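Local coordinates for protein malate Synthase (Haloferax volcanii, PDB 3OYZ) that catalyses the magnesium-dependent condensation of acetyl-CoA with glyoxylate to give malate and CoA in the glyoxylate cycle, at residues Phe10-Phe15 with Glu266-Pro271; Asp233-Val238 with Ser258-Gln263. One frame throughout, in Å; residues are numbered along the deposited sequence.

Interaction 1 of 2, residues Phe10-Phe15 with Glu266-Pro271. With ACO (acetyl coenzyme *a), chain B.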
loop_
_atom_site.group_PDB
_atom_site.type_symbol
_atom_site.label_atom_id
_atom_site.label_comp_id
_atom_site.label_asym_id
_atom_site.label_seq_id
_atom_site.Cartn_x
_atom_site.Cartn_y
_atom_site.Cartn_z
ATOM N N PHE A 10 -6.875 -20.601 -11.815
ATOM C CA PHE A 10 -6.117 -20.509 -10.556
ATOM C C PHE A 10 -4.814 -21.263 -10.733
ATOM O O PHE A 10 -4.836 -22.331 -11.389
ATOM C CB PHE A 10 -6.863 -21.186 -9.405
ATOM C CG PHE A 10 -8.140 -20.496 -9.009
ATOM C CD1 PHE A 10 -8.163 -19.628 -7.928
ATOM C CD2 PHE A 10 -9.329 -20.779 -9.655
ATOM C CE1 PHE A 10 -9.357 -19.027 -7.506
ATOM C CE2 PHE A 10 -10.521 -20.120 -9.297
ATOM C CZ PHE A 10 -10.527 -19.239 -8.214
ATOM N N VAL A 11 -3.735 -20.778 -10.115
ATOM C CA VAL A 11 -2.399 -21.370 -10.155
ATOM C C VAL A 11 -1.919 -21.388 -8.711
ATOM O O VAL A 11 -1.763 -20.342 -8.076
ATOM C CB VAL A 11 -1.371 -20.671 -11.074
ATOM C CG1 VAL A 11 0.044 -21.150 -10.840
ATOM C CG2 VAL A 11 -1.698 -20.859 -12.542
ATOM N N ARG A 12 -1.729 -22.592 -8.127
ATOM C CA ARG A 12 -1.262 -22.717 -6.752
ATOM C C ARG A 12 0.234 -22.690 -6.673
ATOM O O ARG A 12 0.767 -22.202 -5.672
ATOM C CB ARG A 12 -1.712 -24.091 -6.155
ATOM C CG ARG A 12 -3.233 -24.205 -6.004
ATOM C CD ARG A 12 -3.622 -25.663 -5.645
ATOM N NE ARG A 12 -3.379 -26.475 -6.835
ATOM C CZ ARG A 12 -3.510 -27.808 -6.845
ATOM N NH1 ARG A 12 -3.854 -28.445 -5.726
ATOM N NH2 ARG A 12 -3.378 -28.460 -7.991
ATOM N N THR A 13 0.942 -23.238 -7.674
ATOM C CA THR A 13 2.350 -23.553 -7.457
ATOM C C THR A 13 2.988 -23.206 -8.779
ATOM O O THR A 13 2.408 -23.526 -9.809
ATOM C CB THR A 13 2.527 -25.121 -7.231
ATOM O OG1 THR A 13 1.462 -25.764 -7.929
ATOM C CG2 THR A 13 2.190 -25.458 -5.809
ATOM N N PHE A 14 4.147 -22.567 -8.716
ATOM C CA PHE A 14 4.930 -22.077 -9.837
ATOM C C PHE A 14 6.282 -22.598 -9.442
ATOM O O PHE A 14 6.954 -22.019 -8.571
ATOM C CB PHE A 14 4.855 -20.505 -9.791
ATOM C CG PHE A 14 5.656 -19.782 -10.839
ATOM C CD1 PHE A 14 5.088 -19.386 -12.045
ATOM C CD2 PHE A 14 6.926 -19.341 -10.535
ATOM C CE1 PHE A 14 5.830 -18.700 -13.000
ATOM C CE2 PHE A 14 7.654 -18.614 -11.443
ATOM C CZ PHE A 14 7.123 -18.266 -12.680
ATOM N N PHE A 15 6.740 -23.689 -10.066
ATOM C CA PHE A 15 7.991 -24.335 -9.577
ATOM C C PHE A 15 9.160 -24.164 -10.511
ATOM O O PHE A 15 9.008 -24.583 -11.643
ATOM C CB PHE A 15 7.686 -25.861 -9.621
ATOM C CG PHE A 15 8.807 -26.785 -9.167
ATOM C CD1 PHE A 15 9.665 -26.445 -8.136
ATOM C CD2 PHE A 15 8.876 -28.095 -9.693
ATOM C CE1 PHE A 15 10.719 -27.324 -7.714
ATOM C CE2 PHE A 15 9.888 -29.006 -9.270
ATOM C CZ PHE A 15 10.789 -28.623 -8.253
ATOM N N GLU A 266 3.525 -28.794 -0.265
ATOM C CA GLU A 266 2.885 -27.873 0.703
ATOM C C GLU A 266 1.996 -26.804 0.033
ATOM O O GLU A 266 0.835 -26.570 0.386
ATOM C CB GLU A 266 3.976 -27.163 1.507
ATOM C CG GLU A 266 4.628 -28.081 2.536
ATOM C CD GLU A 266 3.742 -28.334 3.772
ATOM O OE1 GLU A 266 2.918 -27.471 4.144
ATOM O OE2 GLU A 266 3.833 -29.416 4.380
ATOM N N ALA A 267 2.523 -26.214 -1.036
ATOM C CA ALA A 267 1.813 -25.106 -1.663
ATOM C C ALA A 267 0.627 -25.642 -2.450
ATOM O O ALA A 267 -0.348 -24.931 -2.637
ATOM C CB ALA A 267 2.785 -24.300 -2.585
ATOM N N ASN A 268 0.641 -26.890 -2.903
ATOM C CA ASN A 268 -0.562 -27.487 -3.548
ATOM C C ASN A 268 -1.725 -27.748 -2.606
ATOM O O ASN A 268 -2.912 -27.710 -2.992
ATOM C CB ASN A 268 -0.235 -28.788 -4.298
ATOM C CG ASN A 268 0.169 -28.568 -5.733
ATOM O OD1 ASN A 268 -0.248 -27.584 -6.369
ATOM N ND2 ASN A 268 1.030 -29.455 -6.248
ATOM N N THR A 269 -1.397 -27.956 -1.343
ATOM C CA THR A 269 -2.406 -28.310 -0.338
ATOM C C THR A 269 -2.916 -27.110 0.424
ATOM O O THR A 269 -4.085 -27.034 0.792
ATOM C CB THR A 269 -1.770 -29.183 0.815
ATOM O OG1 THR A 269 -0.813 -30.093 0.271
ATOM C CG2 THR A 269 -2.820 -29.946 1.547
ATOM N N SER A 270 -2.027 -26.165 0.689
ATOM C CA SER A 270 -2.394 -25.024 1.511
ATOM C C SER A 270 -3.683 -24.278 1.140
ATOM O O SER A 270 -4.434 -23.986 2.056
ATOM C CB SER A 270 -1.255 -24.010 1.612
ATOM O OG SER A 270 -1.845 -22.772 2.016
ATOM N N PRO A 271 -3.969 -23.971 -0.144
ATOM C CA PRO A 271 -5.189 -23.174 -0.290
ATOM C C PRO A 271 -6.483 -23.972 -0.440
ATOM O O PRO A 271 -7.555 -23.378 -0.555
ATOM C CB PRO A 271 -4.943 -22.440 -1.620
ATOM C CG PRO A 271 -4.092 -23.404 -2.419
ATOM C CD PRO A 271 -3.135 -23.881 -1.361
HETATM N N1A ACO B . 13.888 -28.940 -9.614
HETATM C C2A ACO B . 14.072 -30.258 -9.821
HETATM N N3A ACO B . 14.532 -31.054 -8.840
HETATM C C4A ACO B . 14.859 -30.595 -7.605
HETATM C C5A ACO B . 14.664 -29.151 -7.349
HETATM C C6A ACO B . 14.183 -28.305 -8.457
HETATM N N6A ACO B . 14.066 -26.976 -8.192
HETATM N N7A ACO B . 15.043 -28.909 -6.087
HETATM C C8A ACO B . 15.469 -30.088 -5.574
HETATM N N9A ACO B . 15.313 -31.090 -6.449
HETATM C C1B ACO B . 15.669 -32.515 -6.152
HETATM C C2B ACO B . 16.946 -32.512 -5.322
HETATM O O2B ACO B . 18.067 -32.463 -6.204
HETATM C C3B ACO B . 16.836 -33.794 -4.522
HETATM O O3B ACO B . 17.196 -34.793 -5.481
HETATM P P3B ACO B . 17.787 -36.294 -5.147
HETATM O O7A ACO B . 16.523 -37.101 -5.395
HETATM O O8A ACO B . 18.255 -36.109 -3.718
HETATM O O9A ACO B . 18.933 -36.540 -6.103
HETATM C C4B ACO B . 15.344 -33.864 -4.237
HETATM O O4B ACO B . 14.700 -33.185 -5.324
HETATM C C5B ACO B . 14.980 -33.130 -2.952
HETATM O O5B ACO B . 15.800 -31.962 -2.894
HETATM P P1A ACO B . 15.935 -31.074 -1.565
HETATM O O1A ACO B . 16.646 -31.742 -0.432
HETATM O O2A ACO B . 14.523 -30.674 -1.250
HETATM O O3A ACO B . 16.761 -29.738 -1.878
HETATM P P2A ACO B . 18.350 -29.741 -2.083
HETATM O O4A ACO B . 18.470 -30.948 -2.958
HETATM O O5A ACO B . 18.976 -29.381 -0.752
HETATM O O6A ACO B . 18.706 -28.430 -2.978
HETATM C CBP ACO B . 18.368 -26.188 -3.932
HETATM C CCP ACO B . 18.271 -27.090 -2.696
HETATM C CDP ACO B . 19.806 -26.117 -4.443
HETATM C CEP ACO B . 17.973 -24.786 -3.485
HETATM C CAP ACO B . 17.506 -26.686 -5.098
HETATM O OAP ACO B . 16.246 -26.977 -4.510
HETATM C C9P ACO B . 17.294 -25.667 -6.199
HETATM O O9P ACO B . 18.225 -25.375 -6.957
HETATM N N8P ACO B . 16.075 -25.105 -6.265
HETATM C C7P ACO B . 15.797 -24.127 -7.309
HETATM C C6P ACO B . 16.462 -22.764 -7.068
HETATM C C5P ACO B . 15.838 -21.831 -8.089
HETATM O O5P ACO B . 14.978 -22.256 -8.859
HETATM N N4P ACO B . 16.243 -20.563 -8.034
HETATM C C3P ACO B . 15.743 -19.499 -8.887
HETATM C C2P ACO B . 14.285 -19.153 -8.571
HETATM S S1P ACO B . 14.522 -17.918 -7.327
HETATM C C ACO B . 14.910 -16.449 -8.052
HETATM O O ACO B . 15.290 -16.347 -9.202
HETATM C CH3 ACO B . 14.820 -15.231 -7.184
HETATM O O HOH W 1 -0.381 -22.249 -3.014
#

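Interaction 2 of 2, residues Asp233-Val238 with Ser258-Gln263. With ACO (acetyl coenzyme *a), chain B.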
loop_
_atom_site.group_PDB
_atom_site.type_symbol
_atom_site.label_atom_id
_atom_site.label_comp_id
_atom_site.label_asym_id
_atom_site.label_seq_id
_atom_site.Cartn_x
_atom_site.Cartn_y
_atom_site.Cartn_z
ATOM N N ASP A 233 12.679 -18.311 0.386
ATOM C CA ASP A 233 13.996 -18.946 0.183
ATOM C C ASP A 233 14.520 -19.675 1.430
ATOM O O ASP A 233 15.515 -20.373 1.323
ATOM C CB ASP A 233 15.077 -17.993 -0.377
ATOM C CG ASP A 233 15.153 -16.642 0.381
ATOM O OD1 ASP A 233 14.547 -16.502 1.466
ATOM O OD2 ASP A 233 15.797 -15.677 -0.111
ATOM N N ASP A 234 13.910 -19.514 2.604
ATOM C CA ASP A 234 14.174 -20.443 3.731
ATOM C C ASP A 234 13.523 -21.796 3.492
ATOM O O ASP A 234 12.481 -22.083 4.099
ATOM C CB ASP A 234 13.609 -19.853 5.026
ATOM C CG ASP A 234 14.342 -18.582 5.440
ATOM O OD1 ASP A 234 15.403 -18.296 4.853
ATOM O OD2 ASP A 234 13.880 -17.828 6.326
ATOM N N ILE A 235 14.064 -22.559 2.538
ATOM C CA ILE A 235 13.378 -23.707 1.939
ATOM C C ILE A 235 13.020 -24.796 2.952
ATOM O O ILE A 235 12.103 -25.585 2.716
ATOM C CB ILE A 235 14.185 -24.315 0.786
ATOM C CG1 ILE A 235 15.637 -24.529 1.238
ATOM C CG2 ILE A 235 14.290 -23.340 -0.388
ATOM C CD1 ILE A 235 16.520 -25.204 0.162
ATOM N N ARG A 236 13.697 -24.851 4.094
ATOM C CA ARG A 236 13.367 -25.921 5.071
ATOM C C ARG A 236 12.280 -25.523 6.073
ATOM O O ARG A 236 11.779 -26.395 6.784
ATOM C CB ARG A 236 14.572 -26.392 5.897
ATOM C CG ARG A 236 15.913 -26.500 5.153
ATOM C CD ARG A 236 15.867 -27.441 3.956
ATOM N NE ARG A 236 17.187 -27.434 3.321
ATOM C CZ ARG A 236 17.502 -28.020 2.170
ATOM N NH1 ARG A 236 16.579 -28.631 1.446
ATOM N NH2 ARG A 236 18.743 -27.943 1.707
ATOM N N ASP A 237 11.958 -24.224 6.138
ATOM C CA ASP A 237 11.000 -23.679 7.106
ATOM C C ASP A 237 9.588 -23.981 6.606
ATOM O O ASP A 237 8.929 -23.168 5.930
ATOM C CB ASP A 237 11.302 -22.179 7.301
ATOM C CG ASP A 237 10.437 -21.514 8.351
ATOM O OD1 ASP A 237 9.633 -22.173 9.042
ATOM O OD2 ASP A 237 10.584 -20.283 8.496
ATOM N N VAL A 238 9.101 -25.172 6.951
ATOM C CA VAL A 238 7.752 -25.556 6.557
ATOM C C VAL A 238 6.680 -24.639 7.149
ATOM O O VAL A 238 5.695 -24.279 6.487
ATOM C CB VAL A 238 7.453 -27.048 6.939
ATOM C CG1 VAL A 238 5.950 -27.390 6.778
ATOM C CG2 VAL A 238 8.340 -27.963 6.111
ATOM N N SER A 258 7.531 -22.131 -5.841
ATOM C CA SER A 258 8.059 -23.302 -5.114
ATOM C C SER A 258 9.483 -23.552 -5.526
ATOM O O SER A 258 9.773 -23.441 -6.709
ATOM C CB SER A 258 7.203 -24.516 -5.453
ATOM O OG SER A 258 6.077 -24.351 -4.650
ATOM N N LEU A 259 10.406 -23.778 -4.588
ATOM C CA LEU A 259 11.819 -23.898 -4.980
ATOM C C LEU A 259 12.222 -25.391 -4.946
ATOM O O LEU A 259 13.276 -25.787 -5.456
ATOM C CB LEU A 259 12.740 -23.081 -4.056
ATOM C CG LEU A 259 12.461 -21.568 -4.177
ATOM C CD1 LEU A 259 13.267 -20.834 -3.165
ATOM C CD2 LEU A 259 12.877 -21.220 -5.613
ATOM N N THR A 260 11.425 -26.191 -4.245
ATOM C CA THR A 260 11.797 -27.604 -4.039
ATOM C C THR A 260 10.596 -28.512 -4.221
ATOM O O THR A 260 9.441 -28.087 -4.072
ATOM C CB THR A 260 12.363 -27.852 -2.607
ATOM O OG1 THR A 260 11.323 -27.692 -1.632
ATOM C CG2 THR A 260 13.519 -26.936 -2.242
ATOM N N PRO A 261 10.846 -29.842 -4.384
ATOM C CA PRO A 261 9.636 -30.663 -4.538
ATOM C C PRO A 261 8.789 -30.648 -3.270
ATOM O O PRO A 261 7.564 -30.758 -3.322
ATOM C CB PRO A 261 10.205 -32.069 -4.869
ATOM C CG PRO A 261 11.476 -31.713 -5.648
ATOM C CD PRO A 261 12.074 -30.534 -4.851
ATOM N N GLY A 262 9.428 -30.478 -2.121
ATOM C CA GLY A 262 8.672 -30.392 -0.850
ATOM C C GLY A 262 7.795 -29.128 -0.765
ATOM O O GLY A 262 6.608 -29.194 -0.356
ATOM N N GLN A 263 8.325 -28.002 -1.257
ATOM C CA GLN A 263 7.464 -26.794 -1.355
ATOM C C GLN A 263 6.278 -26.988 -2.300
ATOM O O GLN A 263 5.142 -26.606 -1.980
ATOM C CB GLN A 263 8.275 -25.528 -1.633
ATOM C CG GLN A 263 9.078 -25.052 -0.432
ATOM C CD GLN A 263 9.744 -23.689 -0.702
ATOM O OE1 GLN A 263 9.941 -23.362 -1.855
ATOM N NE2 GLN A 263 10.182 -22.969 0.311
HETATM N N1A ACO B . 13.888 -28.940 -9.614
HETATM C C2A ACO B . 14.072 -30.258 -9.821
HETATM N N3A ACO B . 14.532 -31.054 -8.840
HETATM C C4A ACO B . 14.859 -30.595 -7.605
HETATM C C5A ACO B . 14.664 -29.151 -7.349
HETATM C C6A ACO B . 14.183 -28.305 -8.457
HETATM N N6A ACO B . 14.066 -26.976 -8.192
HETATM N N7A ACO B . 15.043 -28.909 -6.087
HETATM C C8A ACO B . 15.469 -30.088 -5.574
HETATM N N9A ACO B . 15.313 -31.090 -6.449
HETATM C C1B ACO B . 15.669 -32.515 -6.152
HETATM C C2B ACO B . 16.946 -32.512 -5.322
HETATM O O2B ACO B . 18.067 -32.463 -6.204
HETATM C C3B ACO B . 16.836 -33.794 -4.522
HETATM O O3B ACO B . 17.196 -34.793 -5.481
HETATM P P3B ACO B . 17.787 -36.294 -5.147
HETATM O O7A ACO B . 16.523 -37.101 -5.395
HETATM O O8A ACO B . 18.255 -36.109 -3.718
HETATM O O9A ACO B . 18.933 -36.540 -6.103
HETATM C C4B ACO B . 15.344 -33.864 -4.237
HETATM O O4B ACO B . 14.700 -33.185 -5.324
HETATM C C5B ACO B . 14.980 -33.130 -2.952
HETATM O O5B ACO B . 15.800 -31.962 -2.894
HETATM P P1A ACO B . 15.935 -31.074 -1.565
HETATM O O1A ACO B . 16.646 -31.742 -0.432
HETATM O O2A ACO B . 14.523 -30.674 -1.250
HETATM O O3A ACO B . 16.761 -29.738 -1.878
HETATM P P2A ACO B . 18.350 -29.741 -2.083
HETATM O O4A ACO B . 18.470 -30.948 -2.958
HETATM O O5A ACO B . 18.976 -29.381 -0.752
HETATM O O6A ACO B . 18.706 -28.430 -2.978
HETATM C CBP ACO B . 18.368 -26.188 -3.932
HETATM C CCP ACO B . 18.271 -27.090 -2.696
HETATM C CDP ACO B . 19.806 -26.117 -4.443
HETATM C CEP ACO B . 17.973 -24.786 -3.485
HETATM C CAP ACO B . 17.506 -26.686 -5.098
HETATM O OAP ACO B . 16.246 -26.977 -4.510
HETATM C C9P ACO B . 17.294 -25.667 -6.199
HETATM O O9P ACO B . 18.225 -25.375 -6.957
HETATM N N8P ACO B . 16.075 -25.105 -6.265
HETATM C C7P ACO B . 15.797 -24.127 -7.309
HETATM C C6P ACO B . 16.462 -22.764 -7.068
HETATM C C5P ACO B . 15.838 -21.831 -8.089
HETATM O O5P ACO B . 14.978 -22.256 -8.859
HETATM N N4P ACO B . 16.243 -20.563 -8.034
HETATM C C3P ACO B . 15.743 -19.499 -8.887
HETATM C C2P ACO B . 14.285 -19.153 -8.571
HETATM S S1P ACO B . 14.522 -17.918 -7.327
HETATM C C ACO B . 14.910 -16.449 -8.052
HETATM O O ACO B . 15.290 -16.347 -9.202
HETATM C CH3 ACO B . 14.820 -15.231 -7.184
HETATM O O HOH W 2 11.576 -27.805 1.078
HETATM O O HOH W 3 9.534 -24.062 3.159
#

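Interaction 1 of 2, residues Phe10-Phe15 with Glu266-Pro271
R12 meets the C-terminal part of helix 261-269 with both its backbone and its side chain. Its carbonyl O and that of A267 each accept a hydrogen bond from one bridging water. Further along the side chain, CG of R12 lies against CG of P271, 3.8 Å away, and the two side chains cross nearly at right angles. The bend at chi3 (-70°) turns the guanidinium back over N268. There NH1 donates to the backbone O of N268 at 3.0 Å; the N-H...O angle of 134° and an acceptor tilted out of the guanidinium plane mark a bent bond. The amide OD1 of N268 sits over the centre of one guanidinium face, 3.3 Å above the plane, so it meets the charge from above and not through an N-H. The other nitrogens of R12 have partners outside the two segments: NE forms a salt bridge with D44, and NH2 is hydrogen-bonded to Q412 of the second subunit.

In the TIM barrel, R12 leads into the first strand, 13-18, which pairs with the eighth, 255-258; the partner segment lies on the helix that follows that eighth strand. The contact therefore lies at the closure of the barrel.

At T13 the hydroxyl OG1 donates to N268 OD1 at 2.9 Å, approaching 39° above the carbonyl plane, and is also hydrogen-bonded to D44 N. N268 is fixed at its other end, because ND2 bonds to the carbonyls of M40 and A42. The T13 methyl CG2 presses on CB of A267 at 3.5 Å, tighter than usual carbon contact. A267 in turn packs on I256 and S258 of the eighth strand.

F15, further along the strand, packs against acetyl-CoA: its CE1 comes within 3.4 Å of the adenine N6A, obliquely to the ring.

Interaction 2 of 2, residues Asp233-Val238 with Ser258-Gln263
I235 and L259 mark the closest backbone approach, with CA atoms 7.1 Å apart; D234 to D237 form a type I turn, and no direct hydrogen bond links the two segments. Carbon contacts carry the junction. Methyl CG2 of I235 meets CD1 of L259 at 3.9 Å, the side chains crossing at about a right angle, and the same CD1 lies 3.9 Å from CA of D233. CB of I235 also faces the methyl CG2 of T260.

Q263 reaches out with an extended chain (chi2 -173°), placing NE2 3.7 Å from CA of I235. Its OE1 takes the backbone N-H of L259 at 2.8 Å, nearly straight (157°) and in the carbonyl plane, while NE2 donates to Y232 O, so both ends of the amide are held. One water connects NE2 to the carbonyl of I235; a second joins that carbonyl to T260 OG1, which is also the N-cap acceptor for Q263 N.

Both segments line the acetyl-CoA pocket. R236 directs NH2 to the pyrophosphate oxygen O5A at 2.9 Å, with a weak second bond from NH1. CD1 of I235 covers the centre of one guanidinium face, and D384 pairs with NE. Opposite chemistry is used at L259, whose carbonyl O accepts from pantetheine N8P at 3.0 Å and adenine N6A at 3.1 Å. These two bonds gather distant parts of the folded cofactor at one atom.

D233, bound through OD2 to R385, and I235 both touch M386 of strand 382-387. D237 N-caps helix 238-249 through G240 N, T260 is the N-cap of helix 261-269, two residues past the eighth barrel strand, 255-258, and L259 rests on T16 of the first strand.

How the interactions relate
Both contacts are buried and share helix 261-269: interaction 2 takes its N-terminal end and interaction 1 its C-terminal part, their centres 12 Å apart. In sequence, interaction 2 is nested inside the loop that interaction 1 closes. They meet through the strand pair 13-18 and 255-258, where F14 O lies 2.8 Å from S258 N, a probable hydrogen bond, and F15 CE1 packs beside L259 and T260. Interaction 1, at a subunit interface, has direct side-chain hydrogen bonds besides a water and apolar contacts. Interaction 2, which no other protein chain touches, joins its segments by carbon contacts and two waters, while R236 and the carbonyl of L259 bond acetyl-CoA.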